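Local coordinates for protein transaminase (Bacillus megaterium, PDB 5G09) that probably transfers amino groups between amines and carbonyl compounds with pyridoxal phosphate as cofactor, like other class-III aminotransferases, at residues D[406-411]-D[436-441]; D[145-150]-D[235-240]; D[270-275]-D[296-301]. All coordinates share one frame; numbering follows the deposited sequence. Where two conformers were deposited one is given.

Contact 1 (D[406-411]-D[436-441]); sequences RNFTHG and VMPNTM. With 6DF ([6-methyl-5-oxidanyl-4-[(~{E})-[(1~{R})-1-phenylethyl]iminomethyl]pyridin-3-yl]methyl dihydrogen phosphate), chain R.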
loop_
_atom_site.group_PDB
_atom_site.type_symbol
_atom_site.label_atom_id
_atom_site.label_comp_id
_atom_site.label_asym_id
_atom_site.label_seq_id
_atom_site.Cartn_x
_atom_site.Cartn_y
_atom_site.Cartn_z
ATOM N N ARG D 406 22.245 -12.706 -10.539
ATOM C CA ARG D 406 21.483 -11.473 -10.819
ATOM C C ARG D 406 20.712 -10.916 -9.616
ATOM O O ARG D 406 20.141 -9.803 -9.685
ATOM C CB ARG D 406 20.577 -11.641 -12.040
ATOM C CG ARG D 406 21.327 -11.832 -13.362
ATOM C CD ARG D 406 20.384 -12.363 -14.440
ATOM N NE ARG D 406 20.975 -12.517 -15.792
ATOM C CZ ARG D 406 21.717 -13.555 -16.203
ATOM N NH1 ARG D 406 22.042 -14.548 -15.375
ATOM N NH2 ARG D 406 22.160 -13.595 -17.449
ATOM N N ASN D 407 20.732 -11.674 -8.519
ATOM C CA ASN D 407 20.268 -11.197 -7.203
ATOM C C ASN D 407 21.371 -10.736 -6.260
ATOM O O ASN D 407 21.151 -10.666 -5.034
ATOM C CB ASN D 407 19.400 -12.253 -6.499
ATOM C CG ASN D 407 18.018 -12.387 -7.140
ATOM O OD1 ASN D 407 17.505 -11.435 -7.735
ATOM N ND2 ASN D 407 17.408 -13.573 -7.024
ATOM N N PHE D 408 22.546 -10.413 -6.810
ATOM C CA PHE D 408 23.627 -9.874 -5.989
ATOM C C PHE D 408 23.295 -8.451 -5.585
ATOM O O PHE D 408 22.339 -7.850 -6.095
ATOM C CB PHE D 408 24.983 -9.901 -6.732
ATOM C CG PHE D 408 25.257 -8.689 -7.595
ATOM C CD1 PHE D 408 24.357 -8.280 -8.609
ATOM C CD2 PHE D 408 26.452 -7.975 -7.445
ATOM C CE1 PHE D 408 24.624 -7.148 -9.394
ATOM C CE2 PHE D 408 26.733 -6.864 -8.255
ATOM C CZ PHE D 408 25.822 -6.453 -9.222
ATOM N N THR D 409 24.102 -7.902 -4.686
ATOM C CA THR D 409 24.039 -6.475 -4.384
ATOM C C THR D 409 25.435 -5.891 -4.519
ATOM O O THR D 409 26.429 -6.632 -4.480
ATOM C CB THR D 409 23.551 -6.199 -2.963
ATOM O OG1 THR D 409 24.638 -6.310 -2.040
ATOM C CG2 THR D 409 22.418 -7.156 -2.562
ATOM N N HIS D 410 25.517 -4.564 -4.615
ATOM C CA HIS D 410 26.803 -3.904 -4.752
ATOM C C HIS D 410 27.554 -3.804 -3.422
ATOM O O HIS D 410 28.561 -3.112 -3.346
ATOM C CB HIS D 410 26.647 -2.503 -5.369
ATOM C CG HIS D 410 26.214 -2.511 -6.794
ATOM N ND1 HIS D 410 24.890 -2.401 -7.170
ATOM C CD2 HIS D 410 26.929 -2.615 -7.940
ATOM C CE1 HIS D 410 24.809 -2.430 -8.488
ATOM N NE2 HIS D 410 26.034 -2.545 -8.979
ATOM N N GLY D 411 27.069 -4.484 -2.393
ATOM C CA GLY D 411 27.812 -4.631 -1.135
ATOM C C GLY D 411 29.053 -5.503 -1.325
ATOM O O GLY D 411 30.036 -5.354 -0.606
ATOM N N VAL D 436 27.181 -5.143 -15.958
ATOM C CA VAL D 436 26.608 -4.662 -14.691
ATOM C C VAL D 436 26.238 -5.815 -13.733
ATOM O O VAL D 436 26.201 -5.642 -12.497
ATOM C CB VAL D 436 25.429 -3.684 -14.920
ATOM C CG1 VAL D 436 25.934 -2.393 -15.564
ATOM C CG2 VAL D 436 24.347 -4.302 -15.788
ATOM N N MET D 437 25.973 -6.986 -14.308
ATOM C CA MET D 437 25.751 -8.184 -13.517
ATOM C C MET D 437 27.114 -8.865 -13.283
ATOM O O MET D 437 28.035 -8.692 -14.094
ATOM C CB MET D 437 24.733 -9.100 -14.197
ATOM C CG MET D 437 23.347 -8.462 -14.321
ATOM S SD MET D 437 22.547 -8.147 -12.728
ATOM C CE MET D 437 22.802 -6.379 -12.536
ATOM N N PRO D 438 27.272 -9.579 -12.147
ATOM C CA PRO D 438 28.594 -10.122 -11.770
ATOM C C PRO D 438 29.131 -11.224 -12.706
ATOM O O PRO D 438 30.356 -11.328 -12.878
ATOM C CB PRO D 438 28.353 -10.683 -10.361
ATOM C CG PRO D 438 26.873 -10.923 -10.282
ATOM C CD PRO D 438 26.267 -9.811 -11.084
ATOM N N ASN D 439 28.232 -12.029 -13.285
ATOM C CA ASN D 439 28.651 -13.145 -14.142
ATOM C C ASN D 439 28.347 -12.953 -15.647
ATOM O O ASN D 439 28.444 -13.904 -16.427
ATOM C CB ASN D 439 28.013 -14.457 -13.667
ATOM C CG ASN D 439 28.198 -14.709 -12.177
ATOM O OD1 ASN D 439 29.319 -14.754 -11.674
ATOM N ND2 ASN D 439 27.083 -14.901 -11.460
ATOM N N THR D 440 28.000 -11.742 -16.068
ATOM C CA THR D 440 27.447 -11.594 -17.408
ATOM C C THR D 440 27.947 -10.302 -18.004
ATOM O O THR D 440 27.701 -9.228 -17.437
ATOM C CB THR D 440 25.897 -11.564 -17.364
ATOM O OG1 THR D 440 25.404 -12.553 -16.442
ATOM C CG2 THR D 440 25.321 -11.799 -18.742
ATOM N N MET D 441 28.644 -10.387 -19.140
ATOM C CA MET D 441 29.094 -9.202 -19.859
ATOM C C MET D 441 27.875 -8.538 -20.490
ATOM O O MET D 441 26.920 -9.226 -20.849
ATOM C CB MET D 441 30.089 -9.592 -20.961
ATOM C CG MET D 441 31.336 -10.314 -20.451
ATOM S SD MET D 441 32.507 -9.196 -19.660
ATOM C CE MET D 441 32.918 -8.103 -21.024
HETATM N N1 6DF R . 13.851 1.279 -19.029
HETATM C C2 6DF R . 14.926 0.555 -19.335
HETATM N N2 6DF R . 18.480 1.955 -17.338
HETATM C C3 6DF R . 16.185 1.030 -18.971
HETATM C C4 6DF R . 16.319 2.256 -18.317
HETATM C C5 6DF R . 15.151 2.970 -18.026
HETATM C C6 6DF R . 13.939 2.455 -18.399
HETATM C C7 6DF R . 19.801 2.193 -16.691
HETATM C C8 6DF R . 20.369 3.598 -16.901
HETATM C C9 6DF R . 20.809 1.084 -16.866
HETATM C C10 6DF R . 21.014 0.478 -18.112
HETATM C C11 6DF R . 21.961 -0.548 -18.220
HETATM C C12 6DF R . 22.721 -0.940 -17.103
HETATM C C13 6DF R . 22.531 -0.328 -15.860
HETATM O O2P 6DF R . 17.510 6.330 -16.766
HETATM P P 6DF R . 16.207 6.682 -17.468
HETATM O O3P 6DF R . 15.231 7.238 -16.422
HETATM O O1P 6DF R . 16.407 7.683 -18.579
HETATM O O4P 6DF R . 15.632 5.343 -18.143
HETATM C "C5'" 6DF R . 15.127 4.292 -17.304
HETATM C "C2'" 6DF R . 14.685 -0.757 -20.056
HETATM O O3 6DF R . 17.272 0.272 -19.241
HETATM C "C4'" 6DF R . 17.632 2.791 -17.841
HETATM C C14 6DF R . 21.573 0.682 -15.755
HETATM O O HOH W 1 26.581 -3.164 -11.482
#
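Phe408 lies against Pro438, whose CD sits 3.6 Å from the centroid of the Phe408 ring and 15° off its normal, a CH-pi contact over one face with the carbon offset toward the rim. At the ring edge, near its plane, Met437 CE comes within 3.7 Å of Phe408 CE1, and the obliquely placed sulfur makes this a Met-aromatic contact. Met437 can serve two neighbours because its chain bends at chi2 (-65°) and chi3: the methyl meets Phe408 while Met437 SD rests 3.9 Å from Arg406 CG. Arg406 then runs extended past the methionine until Thr440 OG1 stands over one face of the guanidinium, 3.6 Å from Arg406 NH2 without a hydrogen bond. Backbone carbonyls hold the charged end instead, Gly243 O at NE and Ser244 O at NH2. Water 1 bridges the segments, 2.6 Å from His410 NE2 and donating to Val436 O. Farther out, His410 ND1 is hydrogen-bonded to Glu326 of the second subunit. Val436 CG1 approaches phenyl atom C12 of 6DF to 3.8 Å, so the 436-441 segment, backed by 406-411, contributes Val436 to the pocket wall on the phenyl side of the ligand in this class-III aminotransferase.

Contact 2 (D[145-150]-D[235-240]); sequences EHDYHG and ITEVSQ. With 6DF ([6-methyl-5-oxidanyl-4-[(~{E})-[(1~{R})-1-phenylethyl]iminomethyl]pyridin-3-yl]methyl dihydrogen phosphate), chain R.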
loop_
_atom_site.group_PDB
_atom_site.type_symbol
_atom_site.label_atom_id
_atom_site.label_comp_id
_atom_site.label_asym_id
_atom_site.label_seq_id
_atom_site.Cartn_x
_atom_site.Cartn_y
_atom_site.Cartn_z
ATOM N N GLU D 145 10.916 -10.809 -12.772
ATOM C CA GLU D 145 12.161 -10.867 -12.009
ATOM C C GLU D 145 13.340 -10.395 -12.884
ATOM O O GLU D 145 13.479 -10.872 -14.018
ATOM C CB GLU D 145 12.426 -12.303 -11.535
ATOM C CG GLU D 145 13.607 -12.387 -10.551
ATOM C CD GLU D 145 14.060 -13.805 -10.163
ATOM O OE1 GLU D 145 13.678 -14.774 -10.853
ATOM O OE2 GLU D 145 14.822 -13.933 -9.161
ATOM N N HIS D 146 14.159 -9.471 -12.352
ATOM C CA HIS D 146 15.362 -8.898 -13.035
ATOM C C HIS D 146 15.062 -7.762 -14.032
ATOM O O HIS D 146 15.983 -7.183 -14.612
ATOM C CB HIS D 146 16.276 -9.971 -13.703
ATOM C CG HIS D 146 16.620 -11.138 -12.814
ATOM N ND1 HIS D 146 16.899 -11.003 -11.470
ATOM C CD2 HIS D 146 16.737 -12.462 -13.088
ATOM C CE1 HIS D 146 17.149 -12.194 -10.944
ATOM N NE2 HIS D 146 17.065 -13.095 -11.910
ATOM N N ASP D 147 13.785 -7.447 -14.252
ATOM C CA ASP D 147 13.438 -6.269 -15.081
ATOM C C ASP D 147 13.952 -4.981 -14.470
ATOM O O ASP D 147 13.927 -4.787 -13.247
ATOM C CB ASP D 147 11.918 -6.129 -15.279
ATOM C CG ASP D 147 11.404 -6.889 -16.493
ATOM O OD1 ASP D 147 12.088 -7.825 -16.980
ATOM O OD2 ASP D 147 10.303 -6.550 -16.960
ATOM N N TYR D 148 14.441 -4.107 -15.343
ATOM C CA TYR D 148 14.790 -2.758 -14.953
ATOM C C TYR D 148 13.960 -1.774 -15.800
ATOM O O TYR D 148 14.088 -1.761 -17.038
ATOM C CB TYR D 148 16.297 -2.488 -15.085
ATOM C CG TYR D 148 16.602 -1.121 -14.534
ATOM C CD1 TYR D 148 16.811 -0.940 -13.160
ATOM C CD2 TYR D 148 16.548 0.017 -15.357
ATOM C CE1 TYR D 148 17.024 0.323 -12.624
ATOM C CE2 TYR D 148 16.751 1.292 -14.818
ATOM C CZ TYR D 148 16.987 1.443 -13.455
ATOM O OH TYR D 148 17.177 2.698 -12.901
ATOM N N HIS D 149 13.114 -0.959 -15.148
ATOM C CA HIS D 149 12.262 -0.016 -15.897
ATOM C C HIS D 149 12.411 1.413 -15.454
ATOM O O HIS D 149 11.589 2.266 -15.814
ATOM C CB HIS D 149 10.777 -0.447 -15.846
ATOM C CG HIS D 149 10.525 -1.798 -16.461
ATOM N ND1 HIS D 149 10.590 -2.007 -17.821
ATOM C CD2 HIS D 149 10.189 -2.992 -15.910
ATOM C CE1 HIS D 149 10.335 -3.279 -18.082
ATOM N NE2 HIS D 149 10.093 -3.898 -16.940
ATOM N N GLY D 150 13.439 1.687 -14.650
ATOM C CA GLY D 150 13.649 3.031 -14.108
ATOM C C GLY D 150 13.719 3.092 -12.594
ATOM O O GLY D 150 13.604 2.060 -11.898
ATOM N N ILE D 235 4.300 -5.663 -18.356
ATOM C CA ILE D 235 5.417 -4.861 -18.887
ATOM C C ILE D 235 6.653 -5.732 -19.059
ATOM O O ILE D 235 7.018 -6.511 -18.149
ATOM C CB ILE D 235 5.738 -3.589 -18.029
ATOM C CG1 ILE D 235 6.810 -2.714 -18.730
ATOM C CG2 ILE D 235 6.142 -3.927 -16.571
ATOM C CD1 ILE D 235 6.951 -1.321 -18.153
ATOM N N THR D 236 7.314 -5.605 -20.213
ATOM C CA THR D 236 8.471 -6.441 -20.518
ATOM C C THR D 236 9.620 -5.582 -21.033
ATOM O O THR D 236 9.445 -4.379 -21.308
ATOM C CB THR D 236 8.146 -7.490 -21.632
ATOM O OG1 THR D 236 7.750 -6.802 -22.825
ATOM C CG2 THR D 236 7.004 -8.459 -21.200
ATOM N N GLU D 237 10.780 -6.219 -21.155
ATOM C CA GLU D 237 11.885 -5.772 -21.999
ATOM C C GLU D 237 12.152 -6.995 -22.864
ATOM O O GLU D 237 12.210 -8.124 -22.329
ATOM C CB GLU D 237 13.141 -5.563 -21.157
ATOM C CG GLU D 237 13.101 -4.500 -20.070
ATOM C CD GLU D 237 14.367 -4.529 -19.208
ATOM O OE1 GLU D 237 15.419 -3.975 -19.645
ATOM O OE2 GLU D 237 14.347 -5.135 -18.105
ATOM N N VAL D 238 12.349 -6.831 -24.177
ATOM C CA VAL D 238 12.499 -8.057 -24.993
ATOM C C VAL D 238 13.838 -8.716 -24.681
ATOM O O VAL D 238 13.961 -9.939 -24.700
ATOM C CB VAL D 238 12.321 -7.847 -26.521
ATOM C CG1 VAL D 238 10.905 -7.358 -26.831
ATOM C CG2 VAL D 238 13.381 -6.909 -27.079
ATOM N N SER D 239 14.839 -7.893 -24.411
ATOM C CA SER D 239 16.089 -8.363 -23.868
ATOM C C SER D 239 16.308 -7.539 -22.621
ATOM O O SER D 239 16.392 -6.307 -22.704
ATOM C CB SER D 239 17.231 -8.122 -24.860
ATOM O OG SER D 239 18.472 -8.424 -24.251
ATOM N N GLN D 240 16.376 -8.195 -21.470
ATOM C CA GLN D 240 16.586 -7.448 -20.216
ATOM C C GLN D 240 17.918 -6.709 -20.282
ATOM O O GLN D 240 18.963 -7.320 -20.550
ATOM C CB GLN D 240 16.514 -8.378 -19.006
ATOM C CG GLN D 240 15.086 -8.818 -18.736
ATOM C CD GLN D 240 15.008 -9.913 -17.694
ATOM O OE1 GLN D 240 15.651 -10.955 -17.834
ATOM N NE2 GLN D 240 14.232 -9.680 -16.633
HETATM N N1 6DF R . 13.851 1.279 -19.029
HETATM C C2 6DF R . 14.926 0.555 -19.335
HETATM N N2 6DF R . 18.480 1.955 -17.338
HETATM C C3 6DF R . 16.185 1.030 -18.971
HETATM C C4 6DF R . 16.319 2.256 -18.317
HETATM C C5 6DF R . 15.151 2.970 -18.026
HETATM C C6 6DF R . 13.939 2.455 -18.399
HETATM C C7 6DF R . 19.801 2.193 -16.691
HETATM C C8 6DF R . 20.369 3.598 -16.901
HETATM C C9 6DF R . 20.809 1.084 -16.866
HETATM C C10 6DF R . 21.014 0.478 -18.112
HETATM C C11 6DF R . 21.961 -0.548 -18.220
HETATM C C12 6DF R . 22.721 -0.940 -17.103
HETATM C C13 6DF R . 22.531 -0.328 -15.860
HETATM O O2P 6DF R . 17.510 6.330 -16.766
HETATM P P 6DF R . 16.207 6.682 -17.468
HETATM O O3P 6DF R . 15.231 7.238 -16.422
HETATM O O1P 6DF R . 16.407 7.683 -18.579
HETATM O O4P 6DF R . 15.632 5.343 -18.143
HETATM C "C5'" 6DF R . 15.127 4.292 -17.304
HETATM C "C2'" 6DF R . 14.685 -0.757 -20.056
HETATM O O3 6DF R . 17.272 0.272 -19.241
HETATM C "C4'" 6DF R . 17.632 2.791 -17.841
HETATM C C14 6DF R . 21.573 0.682 -15.755
HETATM O O HOH W 2 16.801 -5.718 -16.827
#
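Gln240 and Glu237 both carry CG anti to their own carbonyl carbon (chi1 -73° and -63°) and run on extended, which delivers an amide and a carboxylate to the 145-150 loop. Gln240 NE2 spends its two N-H groups there: one goes in the amide plane to Glu145 O at 3.0 Å, the other to the anti lone pair of Asp147 OD1 at 2.9 Å. Glu237 OE2 takes the backbone N-H of Tyr148, met from above the carboxylate plane at 2.9 Å, and a proton of water 2, which also donates to His146 O. His149 projects toward strand 231-236, where Ile235 CD1 lies over one ring face, 3.9 Å from the His149 centroid, and Thr236 O sits at the ring edge. Its NE2 donates to Asp147 OD2 at 2.7 Å, while ND1 is hydrogen-bonded to Asp269. Next to this, Tyr148 CE2 approaches the imine nitrogen N2 of 6DF to 3.1 Å, and His149 C packs on the pyridine ring. Asp147 OD1 and Glu237 OE2 stand 3.7 Å apart with their planes nearly perpendicular, a likely unfavourable pairing that the Arg144 salt bridge to Asp147 OD1 should ease. Asp147 and Asp269 thus hold the His149 imidazole at both nitrogens and fix its rotation, while Glu237 and Gln240 tie the loop to the strand end.

Contact 3 (D[270-275]-D[296-301]); sequences EVLTGF and MGKGLS. With 6DF ([6-methyl-5-oxidanyl-4-[(~{E})-[(1~{R})-1-phenylethyl]iminomethyl]pyridin-3-yl]methyl dihydrogen phosphate), chain R.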
loop_
_atom_site.group_PDB
_atom_site.type_symbol
_atom_site.label_atom_id
_atom_site.label_comp_id
_atom_site.label_asym_id
_atom_site.label_seq_id
_atom_site.Cartn_x
_atom_site.Cartn_y
_atom_site.Cartn_z
ATOM N N GLU D 270 10.923 -0.108 -24.594
ATOM C CA GLU D 270 11.993 -0.012 -25.595
ATOM C C GLU D 270 13.037 1.035 -25.226
ATOM O O GLU D 270 13.755 1.491 -26.115
ATOM C CB GLU D 270 11.394 0.334 -26.984
ATOM C CG GLU D 270 10.560 -0.782 -27.594
ATOM C CD GLU D 270 11.434 -1.869 -28.207
ATOM O OE1 GLU D 270 12.636 -1.593 -28.511
ATOM O OE2 GLU D 270 10.915 -2.999 -28.388
ATOM N N VAL D 271 13.111 1.468 -23.950
ATOM C CA VAL D 271 14.029 2.556 -23.609
ATOM C C VAL D 271 15.479 2.167 -23.992
ATOM O O VAL D 271 16.246 2.983 -24.532
ATOM C CB VAL D 271 13.907 2.984 -22.108
ATOM C CG1 VAL D 271 15.096 3.830 -21.665
ATOM C CG2 VAL D 271 12.600 3.749 -21.866
ATOM N N LEU D 272 15.857 0.923 -23.716
ATOM C CA LEU D 272 17.216 0.473 -24.075
ATOM C C LEU D 272 17.291 -0.231 -25.449
ATOM O O LEU D 272 18.234 0.011 -26.208
ATOM C CB LEU D 272 17.865 -0.353 -22.945
ATOM C CG LEU D 272 19.328 -0.821 -23.084
ATOM C CD1 LEU D 272 19.997 -0.894 -21.716
ATOM C CD2 LEU D 272 19.348 -2.174 -23.759
ATOM N N THR D 273 16.299 -1.051 -25.787
ATOM C CA THR D 273 16.364 -1.782 -27.081
ATOM C C THR D 273 15.959 -0.954 -28.310
ATOM O O THR D 273 16.096 -1.414 -29.446
ATOM C CB THR D 273 15.527 -3.078 -27.039
ATOM O OG1 THR D 273 14.153 -2.756 -26.723
ATOM C CG2 THR D 273 16.131 -4.076 -26.018
ATOM N N GLY D 274 15.479 0.267 -28.087
ATOM C CA GLY D 274 14.896 1.070 -29.130
ATOM C C GLY D 274 15.928 1.713 -30.033
ATOM O O GLY D 274 17.120 1.841 -29.694
ATOM N N PHE D 275 15.459 2.122 -31.207
ATOM C CA PHE D 275 16.219 2.985 -32.116
ATOM C C PHE D 275 17.513 2.358 -32.597
ATOM O O PHE D 275 18.619 2.915 -32.434
ATOM C CB PHE D 275 16.365 4.361 -31.507
ATOM C CG PHE D 275 15.047 5.048 -31.314
ATOM C CD1 PHE D 275 14.360 5.583 -32.410
ATOM C CD2 PHE D 275 14.447 5.116 -30.059
ATOM C CE1 PHE D 275 13.133 6.216 -32.254
ATOM C CE2 PHE D 275 13.221 5.744 -29.908
ATOM C CZ PHE D 275 12.557 6.304 -30.994
ATOM N N MET D 296 10.100 4.905 -24.518
ATOM C CA MET D 296 11.370 5.227 -25.194
ATOM C C MET D 296 12.249 6.207 -24.407
ATOM O O MET D 296 11.756 7.029 -23.629
ATOM C CB MET D 296 11.081 5.853 -26.571
ATOM C CG MET D 296 10.509 4.871 -27.612
ATOM S SD MET D 296 9.634 5.717 -28.962
ATOM C CE MET D 296 8.104 6.174 -28.134
ATOM N N GLY D 297 13.551 6.142 -24.671
ATOM C CA GLY D 297 14.518 7.140 -24.194
ATOM C C GLY D 297 15.822 6.824 -24.890
ATOM O O GLY D 297 15.791 6.310 -26.011
ATOM N N LYS D 298 16.941 7.087 -24.218
ATOM C CA LYS D 298 18.304 6.679 -24.681
ATOM C C LYS D 298 18.551 7.000 -26.179
ATOM O O LYS D 298 18.793 8.165 -26.512
ATOM C CB LYS D 298 18.645 5.206 -24.292
ATOM C CG LYS D 298 18.713 4.938 -22.762
ATOM C CD LYS D 298 18.950 3.466 -22.417
ATOM C CE LYS D 298 18.887 3.215 -20.903
ATOM N NZ LYS D 298 19.955 3.951 -20.200
ATOM N N GLY D 299 18.475 5.996 -27.064
ATOM C CA GLY D 299 18.574 6.214 -28.528
ATOM C C GLY D 299 17.517 7.090 -29.201
ATOM O O GLY D 299 17.684 7.497 -30.350
ATOM N N LEU D 300 16.428 7.401 -28.500
ATOM C CA LEU D 300 15.509 8.428 -28.969
ATOM C C LEU D 300 16.221 9.731 -29.350
ATOM O O LEU D 300 15.883 10.356 -30.369
ATOM C CB LEU D 300 14.406 8.699 -27.932
ATOM C CG LEU D 300 13.436 9.867 -28.175
ATOM C CD1 LEU D 300 12.547 9.597 -29.372
ATOM C CD2 LEU D 300 12.595 10.145 -26.911
ATOM N N SER D 301 17.157 10.174 -28.519
ATOM C CA SER D 301 17.970 11.337 -28.866
ATOM C C SER D 301 19.460 10.975 -28.982
ATOM O O SER D 301 20.266 11.854 -29.221
ATOM C CB SER D 301 17.746 12.481 -27.858
ATOM O OG SER D 301 18.358 12.180 -26.606
HETATM N N1 6DF R . 13.851 1.279 -19.029
HETATM C C2 6DF R . 14.926 0.555 -19.335
HETATM N N2 6DF R . 18.480 1.955 -17.338
HETATM C C3 6DF R . 16.185 1.030 -18.971
HETATM C C4 6DF R . 16.319 2.256 -18.317
HETATM C C5 6DF R . 15.151 2.970 -18.026
HETATM C C6 6DF R . 13.939 2.455 -18.399
HETATM C C7 6DF R . 19.801 2.193 -16.691
HETATM C C8 6DF R . 20.369 3.598 -16.901
HETATM C C9 6DF R . 20.809 1.084 -16.866
HETATM C C10 6DF R . 21.014 0.478 -18.112
HETATM C C11 6DF R . 21.961 -0.548 -18.220
HETATM C C12 6DF R . 22.721 -0.940 -17.103
HETATM C C13 6DF R . 22.531 -0.328 -15.860
HETATM O O2P 6DF R . 17.510 6.330 -16.766
HETATM P P 6DF R . 16.207 6.682 -17.468
HETATM O O3P 6DF R . 15.231 7.238 -16.422
HETATM O O1P 6DF R . 16.407 7.683 -18.579
HETATM O O4P 6DF R . 15.632 5.343 -18.143
HETATM C "C5'" 6DF R . 15.127 4.292 -17.304
HETATM C "C2'" 6DF R . 14.685 -0.757 -20.056
HETATM O O3 6DF R . 17.272 0.272 -19.241
HETATM C "C4'" 6DF R . 17.632 2.791 -17.841
HETATM C C14 6DF R . 21.573 0.682 -15.755
HETATM O O HOH W 3 13.939 4.157 -26.901
HETATM O O HOH W 4 16.983 3.478 -27.191
#
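Lys298 and Val271 meet beside the cofactor in what the lysine and the strand order identify as the active site of a fold-type I pyridoxal-phosphate enzyme. The aliphatic chain of Lys298 runs past the carbonyl of Val271, with Lys298 CB 3.3 Å from Val271 O, then along Leu272, and bends only at its last torsion (chi4 -63°) to turn the amine toward the ligand. Lys298 CE passes 3.3 Å from C4' of 6DF, and NZ lies close by, unbonded to it. The imine carbon is bonded here to the nitrogen of phenylethylamine, as in an external aldimine; the lysine is probably the Schiff-base residue of the resting enzyme, and its detachment from C4' is as expected after transaldimination. Its NZ is hydrogen-bonded to Leu59 O and to Thr330 OG1 of the second subunit. Val271 divides its side chain: CB and CG1 lie over the pyridine face, Val271 CB 3.5 Å from N1 of 6DF, whereas Val271 CG2 points across the contact, 3.6 Å from Met296 C.

At the other end, Phe275 wedges between Met296 and Leu300. Leu300 lies side by side with it, pointing the same way, and its CA stands over one ring face, 3.9 Å from the Phe275 centroid and 25° off the normal. Met296 crosses at about a right angle, bringing its sulfur obliquely to the ring, 3.6 Å from Phe275 CZ, in a Met-aromatic contact. Phe282 adds an edge-to-face neighbour, and Leu345 and Met348 of helix 335-350 also touch the Phe275 side chain. Gly299, with no side chain, lets Phe275 CB settle against its backbone. Between the two loops, where no direct hydrogen bond crosses, water 4 lies near Val271 O and Gly274 O and accepts from Gly299 N at 2.9 Å.

In the fold
All three contacts are buried and all reach 6DF, but from different directions. Contacts 2 and 3 come off neighbouring parallel strands of the seven-stranded sheet and sandwich the pyridine ring, Val271 on one face and the 145-150 loop on the other; they touch only lightly, through Thr273 against Val238 and Ser239. Contact 1 lies farther out, its centre about 16 Å from the chain centre, where 436-441 runs into an outer strand of the three-stranded sheet, and faces the phenyl end of the ligand; it packs on contact 2 through Arg406 and Asn407 against His146. Direct hydrogen bonds cross contact 2 alone, whereas apolar packing and bridging waters join the segments of contacts 1 and 3. Each contact also meets the second subunit.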